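Prolyl-ACP dehydrogenase (Oscillatoria sp., PDB 4IRN) oxidises the prolyl group carried on an acyl carrier protein, using FAD, in the biosynthesis of the cyanotoxin anatoxin-a. Local coordinates at residues P149-C152 / I157-H160; A363-C368 / A395-S400. All coordinates share one frame; numbering follows the deposited sequence.

In the fold
Both contacts meet the same FAD, each hydrogen-bonding it through a backbone carbonyl but at different parts of the cofactor. In contact 1 the oxygen of His160 accepts a hydrogen bond from the pyrimidine ring of the flavin; in contact 2 the oxygen of Phe398 takes one from a ribityl hydroxyl. Their centres lie 25 Å apart, on opposite sides of the chain's centre, and their nearest atoms are about 8 Å from each other, so the two are related through the ligand and do not touch. Along the chain they follow in series: contact 1 spans the passage from the N-terminal to the middle family region, whereas contact 2 lies wholly in the C-terminal one.

Contact 1. Residues P149-C152 / I157-H160; sequences PLLC and IASH. With FAD (flavin-adenine dinucleotide), chain I.
Leu151 of helix 141-153 meets the 157-160 segment through one branch. From CB, which is set off to one side of the strand, the side chain leaves with CG opposite the carbonyl carbon (chi1 -61°), and the torsions carry the tip nearer. CG then divides: Leu151 CD2 rests 3.8 Å from Ala158 CB, methyl against methyl. The same Leu151 CD2 lies 4.2 Å from Ile157 C. CB of Ala158 is directed toward the helix, that of Ile157 away from it, so Ile157 meets the leucine through its backbone. The touch is small, burying 92 Å² in all, and apolar; Glu132 and Cys131 of helix 118-138 lie beside Leu151 and Ala158.

Two residues on, the same strand reaches the cofactor. His160 O accepts from N3 of FAD at 2.6 Å, with an N-H...O angle of 159°, while its imidazole lies with FAD N3 near the ring plane, at the edge. Ser159 OG is hydrogen-bonded to the backbone oxygen of Thr195, itself an FAD-binding residue. Helix end, short turn and strand thus make the junction from the alpha-helical N-terminal domain to the beta domain of the acyl-CoA dehydrogenase fold, beside the flavin pocket.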
# COMPACT_ATOMS: atom_id res chain seq x y z
N PRO A 149 6.86 -46.03 6.42
CA PRO A 149 6.15 -46.44 7.64
C PRO A 149 6.77 -45.86 8.91
O PRO A 149 6.05 -45.55 9.86
CB PRO A 149 6.23 -47.97 7.58
CG PRO A 149 6.43 -48.29 6.16
CD PRO A 149 7.34 -47.21 5.68
N LEU A 150 8.10 -45.67 8.90
CA LEU A 150 8.84 -45.11 10.03
C LEU A 150 8.52 -43.64 10.30
O LEU A 150 8.36 -43.26 11.46
CB LEU A 150 10.35 -45.26 9.82
CG LEU A 150 10.94 -46.63 10.05
CD1 LEU A 150 12.34 -46.68 9.53
CD2 LEU A 150 10.96 -46.98 11.54
N LEU A 151 8.46 -42.82 9.24
CA LEU A 151 8.16 -41.39 9.36
C LEU A 151 6.70 -41.17 9.75
O LEU A 151 6.38 -40.30 10.55
CB LEU A 151 8.45 -40.69 8.01
CG LEU A 151 9.88 -40.73 7.49
CD1 LEU A 151 9.99 -40.06 6.14
CD2 LEU A 151 10.85 -40.09 8.46
N CYS A 152 5.85 -41.97 9.17
CA CYS A 152 4.42 -42.05 9.29
C CYS A 152 3.98 -42.44 10.72
O CYS A 152 3.11 -41.78 11.29
CB CYS A 152 3.95 -43.07 8.27
SG CYS A 152 2.26 -42.85 7.73
N ILE A 157 11.79 -38.72 12.60
CA ILE A 157 11.65 -37.35 12.13
C ILE A 157 12.58 -37.14 10.95
O ILE A 157 13.67 -37.72 10.90
CB ILE A 157 11.86 -36.34 13.29
CG1 ILE A 157 10.71 -36.46 14.30
CG2 ILE A 157 11.98 -34.91 12.81
CD1 ILE A 157 11.12 -36.73 15.68
N ALA A 158 12.13 -36.36 9.97
CA ALA A 158 12.93 -36.10 8.78
C ALA A 158 13.25 -34.62 8.59
O ALA A 158 12.50 -33.75 9.02
CB ALA A 158 12.26 -36.69 7.55
N SER A 159 14.41 -34.36 7.97
CA SER A 159 14.93 -33.04 7.66
C SER A 159 15.21 -32.95 6.17
O SER A 159 15.56 -33.96 5.54
CB SER A 159 16.20 -32.76 8.45
OG SER A 159 15.89 -32.40 9.78
N HIS A 160 15.04 -31.76 5.62
CA HIS A 160 15.28 -31.44 4.22
C HIS A 160 16.44 -30.44 4.22
O HIS A 160 16.27 -29.32 4.69
CB HIS A 160 13.99 -30.87 3.59
CG HIS A 160 14.13 -30.38 2.18
ND1 HIS A 160 14.46 -29.05 1.92
CD2 HIS A 160 13.98 -31.02 1.01
CE1 HIS A 160 14.49 -28.93 0.61
NE2 HIS A 160 14.21 -30.09 0.02
PA FAD I . 19.41 -14.96 -0.17
O1A FAD I . 18.98 -16.08 -1.01
O2A FAD I . 20.86 -14.78 0.27
O5B FAD I . 19.09 -13.59 -0.89
C5B FAD I . 19.30 -12.35 -0.21
C4B FAD I . 18.17 -11.42 -0.56
O4B FAD I . 18.26 -11.05 -1.94
C3B FAD I . 16.77 -11.98 -0.31
O3B FAD I . 16.09 -11.17 0.64
C2B FAD I . 16.07 -12.00 -1.68
O2B FAD I . 14.86 -11.26 -1.62
C1B FAD I . 17.03 -11.25 -2.62
N9A FAD I . 17.29 -11.94 -3.88
C8A FAD I . 18.14 -12.99 -4.09
N7A FAD I . 18.14 -13.45 -5.31
C5A FAD I . 17.22 -12.65 -5.97
C6A FAD I . 16.74 -12.63 -7.30
N6A FAD I . 17.15 -13.48 -8.25
N1A FAD I . 15.81 -11.71 -7.62
C2A FAD I . 15.39 -10.86 -6.68
N3A FAD I . 15.78 -10.78 -5.40
C4A FAD I . 16.69 -11.71 -5.10
N1 FAD I . 16.41 -24.52 3.73
C2 FAD I . 16.55 -25.88 3.58
O2 FAD I . 17.16 -26.34 2.61
N3 FAD I . 16.02 -26.75 4.53
C4 FAD I . 15.35 -26.38 5.66
O4 FAD I . 14.93 -27.24 6.43
C4X FAD I . 15.21 -24.93 5.84
N5 FAD I . 14.60 -24.49 6.92
C5X FAD I . 14.53 -23.11 7.11
C6 FAD I . 13.89 -22.63 8.25
C7 FAD I . 13.76 -21.27 8.49
C7M FAD I . 12.98 -20.79 9.69
C8 FAD I . 14.32 -20.35 7.57
C8M FAD I . 14.20 -18.86 7.78
C9 FAD I . 14.97 -20.82 6.44
C9A FAD I . 15.08 -22.19 6.18
N10 FAD I . 15.73 -22.70 5.02
C10 FAD I . 15.79 -24.06 4.81
C1' FAD I . 16.41 -21.77 4.10
C2' FAD I . 15.39 -20.87 3.43
O2' FAD I . 14.71 -21.54 2.37
C3' FAD I . 16.04 -19.57 2.95
O3' FAD I . 15.52 -18.48 3.69
C4' FAD I . 15.88 -19.29 1.45
O4' FAD I . 16.44 -20.36 0.69
C5' FAD I . 16.42 -17.94 1.03
O5' FAD I . 17.85 -17.91 1.16
P FAD I . 18.56 -16.69 1.94
O1P FAD I . 17.78 -16.28 3.14
O2P FAD I . 19.92 -17.33 2.06
O3P FAD I . 18.62 -15.27 1.21

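Contact 2. Residues A363-C368 / A395-S400. With FAD (flavin-adenine dinucleotide), chain I.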
# COMPACT_ATOMS: atom_id res chain seq x y z
N ALA A 363 -0.05 -11.95 3.83
CA ALA A 363 -1.37 -11.79 4.41
C ALA A 363 -1.32 -12.07 5.92
O ALA A 363 -1.90 -11.32 6.71
CB ALA A 363 -2.35 -12.74 3.73
N TRP A 364 -0.59 -13.14 6.31
CA TRP A 364 -0.40 -13.55 7.69
C TRP A 364 0.31 -12.49 8.53
O TRP A 364 -0.17 -12.17 9.62
CB TRP A 364 0.34 -14.90 7.76
CG TRP A 364 0.30 -15.58 9.10
CD1 TRP A 364 -0.56 -15.32 10.14
CD2 TRP A 364 1.14 -16.65 9.54
NE1 TRP A 364 -0.29 -16.14 11.20
CE2 TRP A 364 0.75 -16.97 10.86
CE3 TRP A 364 2.21 -17.35 8.96
CZ2 TRP A 364 1.37 -17.98 11.60
CZ3 TRP A 364 2.82 -18.36 9.68
CH2 TRP A 364 2.40 -18.67 10.99
N VAL A 365 1.42 -11.93 8.02
CA VAL A 365 2.22 -10.90 8.70
C VAL A 365 1.39 -9.65 8.93
O VAL A 365 1.35 -9.13 10.05
CB VAL A 365 3.54 -10.61 7.92
CG1 VAL A 365 4.21 -9.33 8.38
CG2 VAL A 365 4.51 -11.78 8.02
N GLN A 366 0.69 -9.20 7.89
CA GLN A 366 -0.17 -8.03 7.89
C GLN A 366 -1.32 -8.15 8.87
O GLN A 366 -1.55 -7.20 9.62
CB GLN A 366 -0.64 -7.71 6.46
CG GLN A 366 -1.25 -6.32 6.27
CD GLN A 366 -0.41 -5.18 6.76
OE1 GLN A 366 0.74 -4.99 6.35
NE2 GLN A 366 -1.01 -4.36 7.63
N SER A 367 -2.02 -9.30 8.88
CA SER A 367 -3.15 -9.56 9.79
C SER A 367 -2.70 -9.62 11.25
O SER A 367 -3.42 -9.14 12.12
CB SER A 367 -3.89 -10.83 9.39
OG SER A 367 -4.50 -10.69 8.12
N CYS A 368 -1.49 -10.16 11.50
CA CYS A 368 -0.88 -10.23 12.84
C CYS A 368 -0.60 -8.83 13.36
O CYS A 368 -0.90 -8.53 14.51
CB CYS A 368 0.39 -11.07 12.81
SG CYS A 368 0.10 -12.86 12.76
N ALA A 395 8.78 -15.63 9.60
CA ALA A 395 9.51 -16.80 9.11
C ALA A 395 9.03 -17.27 7.73
O ALA A 395 9.86 -17.59 6.88
CB ALA A 395 9.40 -17.94 10.11
N SER A 396 7.69 -17.24 7.50
CA SER A 396 7.02 -17.65 6.26
C SER A 396 7.47 -16.87 5.03
O SER A 396 7.30 -17.36 3.92
CB SER A 396 5.50 -17.57 6.43
OG SER A 396 5.05 -16.23 6.52
N LYS A 397 8.06 -15.67 5.24
CA LYS A 397 8.58 -14.79 4.19
C LYS A 397 9.99 -15.23 3.76
O LYS A 397 10.51 -14.69 2.78
CB LYS A 397 8.58 -13.33 4.66
CG LYS A 397 7.19 -12.75 4.82
CD LYS A 397 7.19 -11.28 5.15
CE LYS A 397 7.12 -10.42 3.93
NZ LYS A 397 6.89 -9.01 4.32
N PHE A 398 10.58 -16.21 4.49
CA PHE A 398 11.93 -16.73 4.22
C PHE A 398 11.99 -18.22 3.89
O PHE A 398 12.67 -18.59 2.93
CB PHE A 398 12.91 -16.33 5.33
CG PHE A 398 12.88 -14.84 5.60
CD1 PHE A 398 13.37 -13.94 4.67
CD2 PHE A 398 12.31 -14.34 6.76
CE1 PHE A 398 13.32 -12.57 4.90
CE2 PHE A 398 12.25 -12.97 7.00
CZ PHE A 398 12.75 -12.09 6.06
N TYR A 399 11.27 -19.07 4.67
CA TYR A 399 11.24 -20.50 4.33
C TYR A 399 10.33 -20.74 3.14
O TYR A 399 9.43 -19.91 2.88
CB TYR A 399 10.94 -21.41 5.54
CG TYR A 399 9.57 -21.27 6.16
CD1 TYR A 399 8.45 -21.83 5.56
CD2 TYR A 399 9.42 -20.71 7.43
CE1 TYR A 399 7.19 -21.75 6.16
CE2 TYR A 399 8.17 -20.65 8.04
CZ TYR A 399 7.06 -21.16 7.40
OH TYR A 399 5.83 -21.08 8.01
N SER A 400 10.60 -21.81 2.36
CA SER A 400 9.90 -22.19 1.11
C SER A 400 10.19 -21.18 -0.02
O SER A 400 9.56 -21.24 -1.08
CB SER A 400 8.39 -22.36 1.33
OG SER A 400 8.10 -23.22 2.43
PA FAD I . 19.41 -14.96 -0.17
O1A FAD I . 18.98 -16.08 -1.01
O2A FAD I . 20.86 -14.78 0.27
O5B FAD I . 19.09 -13.59 -0.89
C5B FAD I . 19.30 -12.35 -0.21
C4B FAD I . 18.17 -11.42 -0.56
O4B FAD I . 18.26 -11.05 -1.94
C3B FAD I . 16.77 -11.98 -0.31
O3B FAD I . 16.09 -11.17 0.64
C2B FAD I . 16.07 -12.00 -1.68
O2B FAD I . 14.86 -11.26 -1.62
C1B FAD I . 17.03 -11.25 -2.62
N9A FAD I . 17.29 -11.94 -3.88
C8A FAD I . 18.14 -12.99 -4.09
N7A FAD I . 18.14 -13.45 -5.31
C5A FAD I . 17.22 -12.65 -5.97
C6A FAD I . 16.74 -12.63 -7.30
N6A FAD I . 17.15 -13.48 -8.25
N1A FAD I . 15.81 -11.71 -7.62
C2A FAD I . 15.39 -10.86 -6.68
N3A FAD I . 15.78 -10.78 -5.40
C4A FAD I . 16.69 -11.71 -5.10
N1 FAD I . 16.41 -24.52 3.73
C2 FAD I . 16.55 -25.88 3.58
O2 FAD I . 17.16 -26.34 2.61
N3 FAD I . 16.02 -26.75 4.53
C4 FAD I . 15.35 -26.38 5.66
O4 FAD I . 14.93 -27.24 6.43
C4X FAD I . 15.21 -24.93 5.84
N5 FAD I . 14.60 -24.49 6.92
C5X FAD I . 14.53 -23.11 7.11
C6 FAD I . 13.89 -22.63 8.25
C7 FAD I . 13.76 -21.27 8.49
C7M FAD I . 12.98 -20.79 9.69
C8 FAD I . 14.32 -20.35 7.57
C8M FAD I . 14.20 -18.86 7.78
C9 FAD I . 14.97 -20.82 6.44
C9A FAD I . 15.08 -22.19 6.18
N10 FAD I . 15.73 -22.70 5.02
C10 FAD I . 15.79 -24.06 4.81
C1' FAD I . 16.41 -21.77 4.10
C2' FAD I . 15.39 -20.87 3.43
O2' FAD I . 14.71 -21.54 2.37
C3' FAD I . 16.04 -19.57 2.95
O3' FAD I . 15.52 -18.48 3.69
C4' FAD I . 15.88 -19.29 1.45
O4' FAD I . 16.44 -20.36 0.69
C5' FAD I . 16.42 -17.94 1.03
O5' FAD I . 17.85 -17.91 1.16
P FAD I . 18.56 -16.69 1.94
O1P FAD I . 17.78 -16.28 3.14
O2P FAD I . 19.92 -17.33 2.06
O3P FAD I . 18.62 -15.27 1.21
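Van der Waals contacts join Trp364 and Val365 of helix 350-375 to the 395-400 loop, burying 164 Å². The indole swings out with CG anti to the backbone N (chi1 -166°), and its CE3 stands 3.9 Å from Ser396 OG, which approaches obliquely. Farther along the same ring, CZ3 has Tyr399 OH near its plane, at the edge, 4.4 Å away. Beside it, Val365 CG2 touches Lys397 CD at 4.0 Å; the two side chains cross at about a right angle, and the lysine bends at chi3 (92°).

The stronger polar bonds of Ser396 and Lys397 lie outside the two segments. Ser396 OG is hydrogen-bonded to the backbone oxygen of Ala393, and Lys397 NZ forms a salt bridge with Glu373 of the second subunit. Within the loop, Ala395 O accepts from both Phe398 N (2.9 Å) and Tyr399 N (3.0 Å), so one carbonyl holds two successive amides.

Aromatic and ligand contacts occupy the far part of the loop. Ser396 CA lies 3.6 Å above one face of the Tyr399 ring, displaced toward its rim, and the ring stacks with Phe122. Phe398 O accepts from FAD O3' at 3.0 Å, and Phe398 CB lies 3.8 Å from FAD C8M.

The chemistry is therefore divided: van der Waals contacts, partly to hydroxyl oxygens, seat the loop on the helix, while backbone carbonyl and lysine ammonium connect it to the cofactor and to the neighbouring subunit.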